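PDB 6JEB: beta-hexosaminidase Amuc_2018 from Akkermansia muciniphila, which hydrolyses terminal non-reducing N-acetyl-D-hexosamine residues in beta-N-acetylhexosaminides, releasing N-acetylglucosamine from N-glycans and chitobiose. Local coordinates for residues 100-105 and 159-164. Residues are numbered along the deposited sequence; the frame is centred on the assembly and turned at random.
Sequences ARHFIP and IPHEGM
NE2 of His-161 takes the backbone N-H of Phe-103 in a hydrogen bond of 2.9 Å from N to NE2. The N-H points almost straight at the acceptor (165° at the hydrogen) and lies nearly in the imidazole plane, so this nitrogen accepts and carries no proton here. His-161 puts its ring into the bend at His-102 and Phe-103 because its chi1 of -175° sets CG opposite the backbone N. His-102 comes down over the imidazole face edge first: its CD2 sits 3.8 Å from CE1 of His-161, a T-shaped pair with planes at 65°. ND1 of His-102 is hydrogen-bonded to the carbonyl O of Ala-401. In the TIM barrel of this family 20 hydrolase, residues 100-105 lie in the loop between strand 92-97 and helix 106-118, while strand 161-162 pairs antiparallel with strand 150-151. The same loop carries the substrate-binding Arg-101, whose side chain leads away from residues 159-164 to Gln-132 and to salt bridges with Asp-98 and the active-site Asp-130. Further along, Phe-103 lays its ring face on the backbone of Gly-163, whose CA is 4.0 Å from the ring centroid in a CH-pi contact; a side chain there would run into CG of Phe-103. CE1 of Phe-103 continues to Met-164 N, 3.7 Å away. An alanine in place of His-161 would probably leave the Phe-103 N-H without this acceptor and take away the ring face on which the edge of His-102 rests.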
# COMPACT_ATOMS: atom_id res chain seq x y z
N ALA A 100 -12.31 -1.01 -2.66
CA ALA A 100 -13.09 -1.34 -3.86
C ALA A 100 -13.72 -2.72 -3.73
O ALA A 100 -14.90 -2.90 -4.07
CB ALA A 100 -12.20 -1.29 -5.10
N ARG A 101 -12.96 -3.71 -3.24
CA ARG A 101 -13.51 -5.06 -3.12
C ARG A 101 -14.42 -5.20 -1.91
O ARG A 101 -15.48 -5.82 -2.01
CB ARG A 101 -12.37 -6.08 -3.07
CG ARG A 101 -11.93 -6.58 -4.45
CD ARG A 101 -11.56 -5.44 -5.41
NE ARG A 101 -11.08 -5.98 -6.67
CZ ARG A 101 -9.83 -6.40 -6.87
NH1 ARG A 101 -8.92 -6.30 -5.90
NH2 ARG A 101 -9.48 -6.91 -8.04
N HIS A 102 -14.02 -4.66 -0.76
CA HIS A 102 -14.89 -4.61 0.40
C HIS A 102 -14.67 -3.28 1.09
O HIS A 102 -13.54 -2.97 1.49
CB HIS A 102 -14.63 -5.77 1.38
CG HIS A 102 -15.32 -7.04 0.99
ND1 HIS A 102 -14.68 -8.07 0.34
CD2 HIS A 102 -16.61 -7.44 1.15
CE1 HIS A 102 -15.54 -9.05 0.11
NE2 HIS A 102 -16.72 -8.69 0.59
N PHE A 103 -15.74 -2.51 1.22
CA PHE A 103 -15.67 -1.17 1.78
C PHE A 103 -15.12 -1.24 3.20
O PHE A 103 -15.47 -2.13 3.98
CB PHE A 103 -17.08 -0.59 1.80
CG PHE A 103 -17.13 0.84 2.25
CD1 PHE A 103 -16.57 1.85 1.49
CD2 PHE A 103 -17.75 1.16 3.45
CE1 PHE A 103 -16.63 3.17 1.92
CE2 PHE A 103 -17.81 2.47 3.88
CZ PHE A 103 -17.25 3.47 3.11
N ILE A 104 -14.25 -0.28 3.54
CA ILE A 104 -13.68 -0.19 4.88
C ILE A 104 -14.25 1.06 5.54
O ILE A 104 -13.91 2.18 5.13
CB ILE A 104 -12.15 -0.14 4.86
CG1 ILE A 104 -11.56 -1.26 3.99
CG2 ILE A 104 -11.61 -0.22 6.30
CD1 ILE A 104 -10.07 -1.08 3.70
N PRO A 105 -15.09 0.93 6.56
CA PRO A 105 -15.65 2.12 7.21
C PRO A 105 -14.55 3.01 7.78
O PRO A 105 -13.46 2.55 8.12
CB PRO A 105 -16.52 1.52 8.33
CG PRO A 105 -16.91 0.16 7.81
CD PRO A 105 -15.68 -0.32 7.07
N ILE A 159 -25.65 -11.71 -0.65
CA ILE A 159 -25.60 -10.62 0.31
C ILE A 159 -25.09 -9.36 -0.40
O ILE A 159 -23.90 -9.28 -0.74
CB ILE A 159 -24.73 -10.98 1.53
CG1 ILE A 159 -25.45 -12.06 2.35
CG2 ILE A 159 -24.45 -9.74 2.38
CD1 ILE A 159 -24.59 -12.67 3.42
N PRO A 160 -25.95 -8.36 -0.63
CA PRO A 160 -25.48 -7.13 -1.28
C PRO A 160 -24.36 -6.48 -0.50
O PRO A 160 -24.28 -6.57 0.73
CB PRO A 160 -26.73 -6.24 -1.30
CG PRO A 160 -27.89 -7.22 -1.22
CD PRO A 160 -27.39 -8.33 -0.33
N HIS A 161 -23.47 -5.81 -1.23
CA HIS A 161 -22.38 -5.08 -0.61
C HIS A 161 -22.29 -3.71 -1.26
O HIS A 161 -22.27 -3.61 -2.49
CB HIS A 161 -21.04 -5.80 -0.76
CG HIS A 161 -19.93 -5.11 -0.03
ND1 HIS A 161 -19.84 -5.12 1.34
CD2 HIS A 161 -18.92 -4.32 -0.47
CE1 HIS A 161 -18.79 -4.40 1.71
NE2 HIS A 161 -18.23 -3.90 0.63
N GLU A 162 -22.23 -2.66 -0.44
CA GLU A 162 -22.11 -1.32 -0.98
C GLU A 162 -21.29 -0.46 -0.05
O GLU A 162 -20.95 -0.84 1.08
CB GLU A 162 -23.48 -0.65 -1.22
CG GLU A 162 -24.15 -0.10 0.03
CD GLU A 162 -25.32 0.84 -0.29
OE1 GLU A 162 -25.16 1.74 -1.15
OE2 GLU A 162 -26.40 0.69 0.33
N GLY A 163 -20.95 0.73 -0.54
CA GLY A 163 -20.31 1.73 0.28
C GLY A 163 -19.61 2.76 -0.58
O GLY A 163 -19.11 2.44 -1.67
N MET A 164 -19.58 4.00 -0.12
CA MET A 164 -18.82 5.03 -0.81
C MET A 164 -18.39 6.04 0.23
O MET A 164 -19.19 6.42 1.09
CB MET A 164 -19.67 5.70 -1.90
CG MET A 164 -18.92 6.80 -2.65
SD MET A 164 -19.84 7.50 -4.03
CE MET A 164 -19.10 6.63 -5.42